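Local coordinates for protein pyruvate kinase 1 (Trypanosoma brucei brucei, PDB 4KCT) that catalyses the transfer of phosphate from phosphoenolpyruvate to ADP, yielding pyruvate and ATP, and also has an intrinsic decarboxylase activity towards oxaloacetate, at residues R23-I28 / C327-G332; M299-T304 / S331-K336; A49-S54 / I79-D84; G258-R263 / P292-T297. One frame throughout, in Å; residues are numbered along the deposited sequence. Where two conformers were deposited one is given.

Contact 1: residues R23-I28 / C327-G332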
# COMPACT_ATOMS: atom_id res chain seq x y z
N ARG A 23 3.93 21.10 -21.76
CA ARG A 23 4.41 22.26 -22.51
C ARG A 23 5.25 21.80 -23.70
O ARG A 23 5.93 20.78 -23.61
CB ARG A 23 5.22 23.20 -21.60
CG ARG A 23 4.38 23.79 -20.44
CD ARG A 23 3.32 24.73 -20.98
NE ARG A 23 2.41 25.20 -19.92
CZ ARG A 23 1.12 24.84 -19.81
NH1 ARG A 23 0.60 23.91 -20.63
NH2 ARG A 23 0.38 25.32 -18.82
N ILE A 24 5.23 22.58 -24.78
CA ILE A 24 5.86 22.20 -26.05
C ILE A 24 6.98 23.21 -26.42
O ILE A 24 6.76 24.42 -26.45
CB ILE A 24 4.81 22.13 -27.18
CG1 ILE A 24 3.76 21.06 -26.84
CG2 ILE A 24 5.48 21.84 -28.54
CD1 ILE A 24 2.51 21.11 -27.73
N VAL A 25 8.18 22.67 -26.62
CA VAL A 25 9.33 23.45 -27.06
C VAL A 25 9.52 23.19 -28.57
O VAL A 25 9.57 22.05 -28.99
CB VAL A 25 10.60 22.94 -26.31
CG1 VAL A 25 11.83 23.67 -26.77
CG2 VAL A 25 10.41 23.08 -24.80
N CYS A 26 9.54 24.25 -29.37
CA CYS A 26 9.72 24.13 -30.83
C CYS A 26 11.02 24.78 -31.24
O CYS A 26 11.28 25.93 -30.90
CB CYS A 26 8.58 24.83 -31.57
SG CYS A 26 6.97 24.14 -31.16
N THR A 27 11.80 24.05 -32.03
CA THR A 27 12.98 24.61 -32.69
C THR A 27 12.61 25.45 -33.90
O THR A 27 11.82 25.02 -34.76
CB THR A 27 13.94 23.50 -33.12
OG1 THR A 27 14.15 22.63 -32.02
CG2 THR A 27 15.30 24.09 -33.59
N ILE A 28 13.19 26.65 -33.98
CA ILE A 28 12.90 27.56 -35.07
C ILE A 28 13.93 27.38 -36.21
O ILE A 28 15.10 27.09 -35.96
CB ILE A 28 12.90 29.02 -34.59
CG1 ILE A 28 11.97 29.17 -33.36
CG2 ILE A 28 12.47 29.97 -35.72
CD1 ILE A 28 10.59 28.54 -33.53
N CYS A 327 7.80 18.87 -20.33
CA CYS A 327 7.81 19.35 -21.70
C CYS A 327 8.17 18.23 -22.64
O CYS A 327 9.00 17.36 -22.31
CB CYS A 327 8.89 20.44 -21.90
SG CYS A 327 8.70 21.85 -20.81
N VAL A 328 7.72 18.39 -23.88
CA VAL A 328 8.20 17.62 -24.98
C VAL A 328 8.68 18.59 -26.07
O VAL A 328 8.31 19.76 -26.08
CB VAL A 328 7.08 16.70 -25.55
CG1 VAL A 328 6.86 15.52 -24.59
CG2 VAL A 328 5.77 17.46 -25.69
N MET A 329 9.57 18.12 -26.91
CA MET A 329 10.29 19.04 -27.77
C MET A 329 10.23 18.59 -29.21
O MET A 329 10.09 17.38 -29.50
CB MET A 329 11.73 19.16 -27.33
CG MET A 329 12.52 20.18 -28.14
SD MET A 329 14.09 20.50 -27.34
CE MET A 329 15.21 19.73 -28.53
N LEU A 330 10.23 19.56 -30.11
CA LEU A 330 10.31 19.32 -31.55
C LEU A 330 11.58 19.97 -32.11
O LEU A 330 11.98 21.08 -31.68
CB LEU A 330 9.03 19.87 -32.25
CG LEU A 330 7.72 19.23 -31.77
CD1 LEU A 330 6.53 20.08 -32.21
CD2 LEU A 330 7.58 17.80 -32.32
N SER A 331 12.24 19.27 -33.03
CA SER A 331 13.47 19.77 -33.62
C SER A 331 13.28 20.03 -35.10
O SER A 331 12.59 21.00 -35.47
CB SER A 331 14.63 18.81 -33.34
OG SER A 331 14.85 18.78 -31.93
N GLY A 332 13.74 19.10 -35.94
CA GLY A 332 13.58 19.27 -37.40
C GLY A 332 12.10 19.34 -37.83
O GLY A 332 11.75 20.01 -38.81
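The flat carbonyl group of Leu330 receives two donors from Thr27. The hydroxyl arrives in the carbonyl plane, on a lone pair, with Thr27 OG1 2.7 Å from Leu330 O; from above that plane comes the amide, with Thr27 N 3.0 Å from the same oxygen. Chi1 of -50° turns OG1 of Thr27 beside its own N, and this lets one residue present both donors to one acceptor. The hydroxyl is also gripped by Arg50 NH1 of the adjoining strand. Further back, Val328 N bonds to Arg23 O, Val25 N to Val328 O, and Leu330 N to Val25 O, the last at 2.8 Å. These bonds, between parallel strands inclined by 21°, join the first and eighth strands and so close the TIM barrel of pyruvate kinase. Val25 and Met329 share the inner face: the CG1 branch of Val25 crosses the Met329 chain, 3.8 Å from its CG, while the side chain of Met329 reaches the bound pyruvate. On the outer face Ile24 CG2 lies 4.2 Å from Leu330 CD1, and Leu330 continues the apolar layer onto Val344 and Met347 of helix 340-356.

Contact 2: residues M299-T304 / S331-K336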
# COMPACT_ATOMS: atom_id res chain seq x y z
N MET A 299 10.58 12.82 -31.62
CA MET A 299 9.30 12.45 -31.04
C MET A 299 8.23 12.27 -32.10
O MET A 299 7.42 11.38 -32.00
CB MET A 299 8.87 13.45 -29.97
CG MET A 299 9.94 13.63 -28.90
SD MET A 299 9.22 14.08 -27.31
CE MET A 299 8.52 12.53 -26.76
N LEU A 300 8.21 13.16 -33.11
CA LEU A 300 7.22 13.08 -34.18
C LEU A 300 7.93 13.21 -35.54
O LEU A 300 7.40 13.81 -36.47
CB LEU A 300 6.16 14.20 -34.02
CG LEU A 300 5.17 14.02 -32.85
CD1 LEU A 300 4.31 15.28 -32.69
CD2 LEU A 300 4.26 12.80 -33.07
N GLU A 301 9.06 12.54 -35.65
CA GLU A 301 10.02 12.75 -36.73
C GLU A 301 9.38 12.65 -38.14
O GLU A 301 9.67 13.45 -39.03
CB GLU A 301 11.16 11.73 -36.59
CG GLU A 301 12.31 11.94 -37.56
CD GLU A 301 13.00 13.27 -37.36
OE1 GLU A 301 13.73 13.69 -38.29
OE2 GLU A 301 12.86 13.87 -36.28
N SER A 302 8.57 11.63 -38.35
CA SER A 302 8.07 11.36 -39.70
C SER A 302 7.18 12.52 -40.17
O SER A 302 6.95 12.68 -41.38
CB SER A 302 7.28 10.07 -39.73
OG SER A 302 6.03 10.22 -39.05
N MET A 303 6.69 13.34 -39.23
CA MET A 303 5.91 14.53 -39.63
C MET A 303 6.77 15.67 -40.19
O MET A 303 6.24 16.70 -40.61
CB MET A 303 5.01 15.05 -38.49
CG MET A 303 3.86 14.12 -38.13
SD MET A 303 2.51 14.94 -37.22
CE MET A 303 1.82 15.98 -38.50
N THR A 304 8.08 15.47 -40.25
CA THR A 304 8.92 16.34 -41.03
C THR A 304 8.44 16.36 -42.50
O THR A 304 8.41 17.43 -43.15
CB THR A 304 10.41 15.94 -40.93
OG1 THR A 304 10.78 15.89 -39.54
CG2 THR A 304 11.33 17.02 -41.64
N SER A 331 12.24 19.27 -33.03
CA SER A 331 13.47 19.77 -33.62
C SER A 331 13.28 20.03 -35.10
O SER A 331 12.59 21.00 -35.47
CB SER A 331 14.63 18.81 -33.34
OG SER A 331 14.85 18.78 -31.93
N GLY A 332 13.74 19.10 -35.94
CA GLY A 332 13.58 19.27 -37.40
C GLY A 332 12.10 19.34 -37.83
O GLY A 332 11.75 20.01 -38.81
N GLU A 333 11.22 18.68 -37.06
CA GLU A 333 9.75 18.75 -37.35
C GLU A 333 9.25 20.19 -37.53
O GLU A 333 8.32 20.45 -38.32
CB GLU A 333 8.94 18.05 -36.24
CG GLU A 333 9.31 16.58 -35.98
CD GLU A 333 10.24 16.40 -34.77
OE1 GLU A 333 11.23 17.15 -34.64
OE2 GLU A 333 10.02 15.45 -33.98
N THR A 334 9.71 21.10 -36.67
CA THR A 334 9.31 22.52 -36.81
C THR A 334 10.36 23.40 -37.49
O THR A 334 10.03 24.44 -38.04
CB THR A 334 8.92 23.15 -35.45
OG1 THR A 334 10.00 22.97 -34.51
CG2 THR A 334 7.63 22.48 -34.90
N ALA A 335 11.64 23.05 -37.33
CA ALA A 335 12.70 23.88 -37.89
C ALA A 335 12.66 23.79 -39.42
O ALA A 335 12.76 24.81 -40.11
CB ALA A 335 14.06 23.44 -37.38
N LYS A 336 12.54 22.59 -39.96
CA LYS A 336 12.64 22.43 -41.42
C LYS A 336 11.56 21.57 -42.05
O LYS A 336 11.57 21.37 -43.24
CB LYS A 336 14.01 21.95 -41.83
CG LYS A 336 14.40 20.60 -41.28
CD LYS A 336 15.89 20.36 -41.46
CE LYS A 336 16.21 18.87 -41.61
NZ LYS A 336 15.30 18.02 -40.78
O HOH W 1 11.05 15.69 -31.51
O HOH W 2 13.39 15.52 -33.92
O HOH W 3 6.70 19.34 -40.28
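Two torsions carry the carboxylate of Glu333 across to the backbone of Leu300. Chi1 of -57° sets CG anti to the carbonyl carbon of Glu333, and chi2, turned to 100°, bends the chain so that its two oxygens serve different parts of the fold. OE2 accepts the amide of Leu300 through its anti lone pair, with Glu333 OE2 to Leu300 N at 3.0 Å. OE1 turns back to its own segment, where Ser331 N meets Glu333 OE1 at 2.8 Å from above the carboxylate plane. With a backbone N-H on each oxygen, the group is fixed in rotation. Water 1 extends the grip: it takes the N-H of Met299, 2.9 Å from Met299 N, and lies 2.7 Å from Glu333 OE2. Water 3 bridges the two backbones, donating to both carbonyls, with Met303 O at 2.7 Å and Glu333 O at 2.8 Å. Beside this polar bridge Thr304 packs against the first turn of helix 332-335, its OG1 3.7 Å from Glu333 CA. That hydroxyl is itself spent on Glu301 O, which it meets in the carbonyl plane on a lone pair, and the same oxygen also takes Thr304 N.

The contact joins the loop after strand 293-296 to the short helix 332-335 that follows strand 327-330. Helix 311-323 receives Met299 through Asp316 and Ala320, helix 340-356 receives Leu300 through Val343 and Met347, and Thr334 OG1 reaches back to Thr27 O of the first strand.

Contact 3: residues A49-S54 / I79-D84. With K (potassium ion), chain D.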
# COMPACT_ATOMS: atom_id res chain seq x y z
N ALA A 49 10.49 28.84 -27.70
CA ALA A 49 11.17 28.79 -28.98
C ALA A 49 12.66 28.45 -28.78
O ALA A 49 13.36 29.11 -28.01
CB ALA A 49 11.03 30.12 -29.72
N ARG A 50 13.08 27.35 -29.37
CA ARG A 50 14.46 26.89 -29.24
C ARG A 50 15.28 27.35 -30.46
O ARG A 50 14.85 27.20 -31.61
CB ARG A 50 14.51 25.39 -29.13
CG ARG A 50 15.93 24.78 -29.13
CD ARG A 50 15.84 23.25 -29.16
NE ARG A 50 17.14 22.58 -29.24
CZ ARG A 50 17.57 21.93 -30.31
NH1 ARG A 50 16.82 21.88 -31.42
NH2 ARG A 50 18.77 21.35 -30.29
N MET A 51 16.38 28.05 -30.18
CA MET A 51 17.37 28.37 -31.19
C MET A 51 18.53 27.39 -31.08
O MET A 51 19.19 27.31 -30.03
CB MET A 51 17.89 29.80 -30.99
CG MET A 51 16.80 30.87 -30.88
SD MET A 51 17.49 32.50 -30.57
CE MET A 51 18.22 32.30 -28.93
N ASN A 52 18.78 26.65 -32.15
CA ASN A 52 19.85 25.69 -32.18
C ASN A 52 21.11 26.33 -32.69
O ASN A 52 21.26 26.52 -33.91
CB ASN A 52 19.48 24.51 -33.07
CG ASN A 52 20.53 23.40 -33.03
OD1 ASN A 52 21.54 23.50 -32.31
ND2 ASN A 52 20.31 22.36 -33.81
N PHE A 53 21.99 26.71 -31.78
CA PHE A 53 23.22 27.42 -32.16
C PHE A 53 24.28 26.49 -32.69
O PHE A 53 25.38 26.93 -33.00
CB PHE A 53 23.78 28.24 -30.98
CG PHE A 53 23.21 29.61 -30.86
CD1 PHE A 53 21.84 29.81 -30.79
CD2 PHE A 53 24.05 30.73 -30.85
CE1 PHE A 53 21.32 31.09 -30.67
CE2 PHE A 53 23.54 32.00 -30.72
CZ PHE A 53 22.17 32.19 -30.68
N SER A 54 23.96 25.20 -32.85
CA SER A 54 24.81 24.35 -33.69
C SER A 54 24.89 24.86 -35.13
O SER A 54 25.88 24.63 -35.80
CB SER A 54 24.35 22.90 -33.67
OG SER A 54 24.60 22.32 -32.41
N ILE A 79 6.33 34.16 -24.30
CA ILE A 79 6.96 32.97 -24.89
C ILE A 79 8.44 32.90 -24.49
O ILE A 79 9.15 33.89 -24.61
CB ILE A 79 6.84 33.00 -26.43
CG1 ILE A 79 5.36 33.03 -26.85
CG2 ILE A 79 7.65 31.88 -27.09
CD1 ILE A 79 4.56 31.79 -26.45
N GLY A 80 8.87 31.76 -23.94
CA GLY A 80 10.25 31.58 -23.54
C GLY A 80 11.15 31.52 -24.77
O GLY A 80 10.76 30.97 -25.80
N ILE A 81 12.37 32.03 -24.64
CA ILE A 81 13.37 31.88 -25.69
C ILE A 81 14.60 31.13 -25.14
O ILE A 81 15.16 31.50 -24.10
CB ILE A 81 13.79 33.25 -26.27
CG1 ILE A 81 12.63 33.91 -27.01
CG2 ILE A 81 14.98 33.07 -27.23
CD1 ILE A 81 12.89 35.36 -27.44
N ALA A 82 14.91 29.98 -25.76
CA ALA A 82 16.00 29.13 -25.29
C ALA A 82 17.15 29.15 -26.27
O ALA A 82 16.94 29.01 -27.48
CB ALA A 82 15.51 27.68 -25.08
N LEU A 83 18.37 29.19 -25.75
CA LEU A 83 19.57 29.13 -26.58
C LEU A 83 20.23 27.76 -26.36
O LEU A 83 20.64 27.44 -25.24
CB LEU A 83 20.53 30.28 -26.21
CG LEU A 83 21.74 30.48 -27.13
CD1 LEU A 83 22.33 31.88 -26.96
CD2 LEU A 83 22.81 29.40 -26.90
N ASP A 84 20.23 26.92 -27.39
CA ASP A 84 20.78 25.56 -27.27
C ASP A 84 22.20 25.53 -27.83
O ASP A 84 22.40 25.77 -29.02
CB ASP A 84 19.86 24.56 -28.03
CG ASP A 84 20.24 23.09 -27.81
OD1 ASP A 84 21.42 22.76 -27.99
OD2 ASP A 84 19.34 22.25 -27.51
K K D . 22.85 22.34 -30.21
O HOH W 4 24.67 20.50 -29.86
O HOH W 5 21.46 19.84 -30.70
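The potassium site of the active centre is built where Asn52 and Asp84 end two neighbouring barrel strands. Asn52 OD1 and Asp84 OD1 each bind the potassium ion at 2.7 Å, and Ser54 OG does so at 2.8 Å; two waters and Thr85 O complete the six ligands. Asn52 OD1 also accepts Ser54 N in an Asx turn that brings the serine round to the metal. The other oxygen of Asp84 faces Arg50. An extended chain, with CG anti to the backbone N (chi1 174°), brings the edge of the guanidinium to the carboxylate, the two planes 84° apart. Arg50 NE reaches Asp84 OD2 at 2.8 Å; OD2 lies in the guanidinium plane, whereas NE approaches it from above the carboxylate plane. A weak bond from Arg50 NH2 to the same oxygen, at 3.0 Å, adds to this salt bridge, and Lys239 gives Asp84 OD2 a second positive partner. Ala49 N bonds to Gly80 O, Ala82 N to Ala49 O, Met51 N to Ala82 O and Asp84 N to Met51 O. Both strands belong to one beta-alpha-beta unit of the TIM barrel, in which the chain crosses over through helix 58-75. Towards that helix the chemistry turns apolar. Met51 CE lies 3.7 Å from Ile81 CG2, and Leu83 CG sits over one face of the Phe53 ring, 3.8 Å from its centroid, in a CH-pi contact.

Contact 4: residues G258-R263 / P292-T297. With PYR (pyruvic acid), chain E.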
# COMPACT_ATOMS: atom_id res chain seq x y z
N GLY A 258 17.13 22.71 -14.48
CA GLY A 258 16.27 21.75 -15.19
C GLY A 258 17.12 20.85 -16.07
O GLY A 258 18.35 21.00 -16.11
N ILE A 259 16.49 19.84 -16.68
CA ILE A 259 17.23 18.81 -17.41
C ILE A 259 16.56 18.59 -18.77
O ILE A 259 15.36 18.65 -18.87
CB ILE A 259 17.20 17.48 -16.63
CG1 ILE A 259 17.91 17.64 -15.28
CG2 ILE A 259 17.79 16.35 -17.48
CD1 ILE A 259 19.43 17.89 -15.43
N MET A 260 17.35 18.35 -19.81
CA MET A 260 16.79 17.79 -21.03
C MET A 260 17.33 16.40 -21.27
O MET A 260 18.52 16.17 -21.19
CB MET A 260 17.11 18.68 -22.26
CG MET A 260 16.62 18.05 -23.55
SD MET A 260 17.34 18.78 -25.03
CE MET A 260 16.85 20.49 -24.84
N VAL A 261 16.44 15.46 -21.54
CA VAL A 261 16.86 14.15 -21.97
C VAL A 261 17.12 14.19 -23.47
O VAL A 261 16.18 14.25 -24.26
CB VAL A 261 15.77 13.07 -21.64
CG1 VAL A 261 16.24 11.67 -22.07
CG2 VAL A 261 15.44 13.10 -20.14
N ALA A 262 18.39 14.35 -23.84
CA ALA A 262 18.74 14.70 -25.21
C ALA A 262 18.97 13.40 -26.00
O ALA A 262 20.09 12.90 -26.06
CB ALA A 262 19.98 15.58 -25.23
N ARG A 263 17.88 12.78 -26.42
CA ARG A 263 17.90 11.37 -26.82
C ARG A 263 18.70 11.08 -28.08
O ARG A 263 19.07 9.94 -28.31
CB ARG A 263 16.48 10.84 -26.96
CG ARG A 263 15.75 10.82 -25.62
CD ARG A 263 14.41 10.14 -25.78
NE ARG A 263 13.64 10.68 -26.91
CZ ARG A 263 12.43 10.24 -27.23
NH1 ARG A 263 11.87 9.28 -26.50
NH2 ARG A 263 11.85 10.63 -28.36
N PRO A 292 12.20 21.19 -13.71
CA PRO A 292 11.55 20.88 -14.98
C PRO A 292 12.41 19.96 -15.86
O PRO A 292 13.65 20.00 -15.80
CB PRO A 292 11.39 22.27 -15.66
CG PRO A 292 12.24 23.21 -14.86
CD PRO A 292 12.25 22.64 -13.46
N VAL A 293 11.76 19.08 -16.59
CA VAL A 293 12.47 18.13 -17.44
C VAL A 293 11.78 18.03 -18.80
O VAL A 293 10.55 18.11 -18.88
CB VAL A 293 12.66 16.73 -16.77
CG1 VAL A 293 11.31 16.04 -16.47
CG2 VAL A 293 13.55 15.81 -17.64
N ILE A 294 12.60 18.10 -19.86
CA ILE A 294 12.15 18.13 -21.23
C ILE A 294 12.58 16.81 -21.88
O ILE A 294 13.76 16.41 -21.77
CB ILE A 294 12.89 19.28 -21.97
CG1 ILE A 294 12.66 20.63 -21.27
CG2 ILE A 294 12.52 19.30 -23.44
CD1 ILE A 294 13.52 21.76 -21.83
N CYS A 295 11.66 16.14 -22.55
CA CYS A 295 12.01 14.99 -23.41
C CYS A 295 12.18 15.46 -24.87
O CYS A 295 11.34 16.19 -25.38
CB CYS A 295 10.92 13.90 -23.32
SG CYS A 295 11.37 12.36 -24.21
N ALA A 296 13.32 15.11 -25.48
CA ALA A 296 13.70 15.65 -26.79
C ALA A 296 14.00 14.55 -27.85
O ALA A 296 14.57 13.49 -27.52
CB ALA A 296 14.91 16.59 -26.67
N THR A 297 13.77 14.91 -29.12
CA THR A 297 14.46 14.32 -30.27
C THR A 297 13.70 13.16 -30.90
O THR A 297 13.38 12.16 -30.23
CB THR A 297 15.92 13.95 -29.98
OG1 THR A 297 16.65 15.14 -29.63
CG2 THR A 297 16.56 13.30 -31.24
C PYR E . 20.02 15.58 -28.90
O PYR E . 18.96 14.90 -28.87
OXT PYR E . 21.14 15.00 -28.93
CA PYR E . 19.95 17.06 -28.75
O3 PYR E . 20.99 17.75 -28.81
CB PYR E . 18.64 17.72 -28.42
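Arg263 folds back over the end of the neighbouring strand by a bend at chi3 (-50°), which turns its guanidinium towards Cys295, Ala296 and Thr297. Arg263 NE bonds to Ala296 O at 3.0 Å, coming from above the carbonyl plane, and Arg263 NH2 makes a straighter bond to Thr297 O at 2.9 Å, an oxygen close to the guanidinium plane. Cys295 SG covers one face of the group, 3.8 Å from Arg263 CZ. Asp316, in salt bridge with NH2, and Gln279, bonded to NH1, fix the plane further. Met260, extended through chi2 (-164°), carries its SD to 3.7 Å from Ala296 CB and 3.8 Å from CB of the bound pyruvate. The modelled separation of Thr297 OG1 from a pyruvate carboxylate oxygen is doubtfully short. On the outer face the CG2 branches of Val261 and Val293 cross at 4.1 Å. Ile259 N bonds to Pro292 O, Ile294 N to Ile259 O and Val261 N to Ile294 O. These sixth and seventh barrel strands are flanked by strands 235-240 and 327-330; helix 275-289 covers Ile259, Val261 and Val293, and Arg263 O accepts a bond from Arg311 of the second subunit.

How the contacts relate
Three of the four contacts are buried strand pairs of one closed sheet: contact 1 seals its seam, and contacts 3 and 4 flank that seam, contact 3 through strand 46-52 beside 23-27 and contact 4 through strand 293-296 beside 327-330. Contact 2 lies further out, partly exposed, and shares Ser331 and Gly332 with contact 1. Chemistry follows place. Regular backbone bonds carry the barrel pairs, whereas one carboxylate, its waters and the packing of Thr304 carry contact 2. At the C-terminal strand ends, contact 3 holds a potassium ion between charged and polar groups, while contacts 1 and 4 both line the pyruvate. Arg50, Met260 and Met329 converge there, Met329 CE lying 3.5 Å from Arg50 NE.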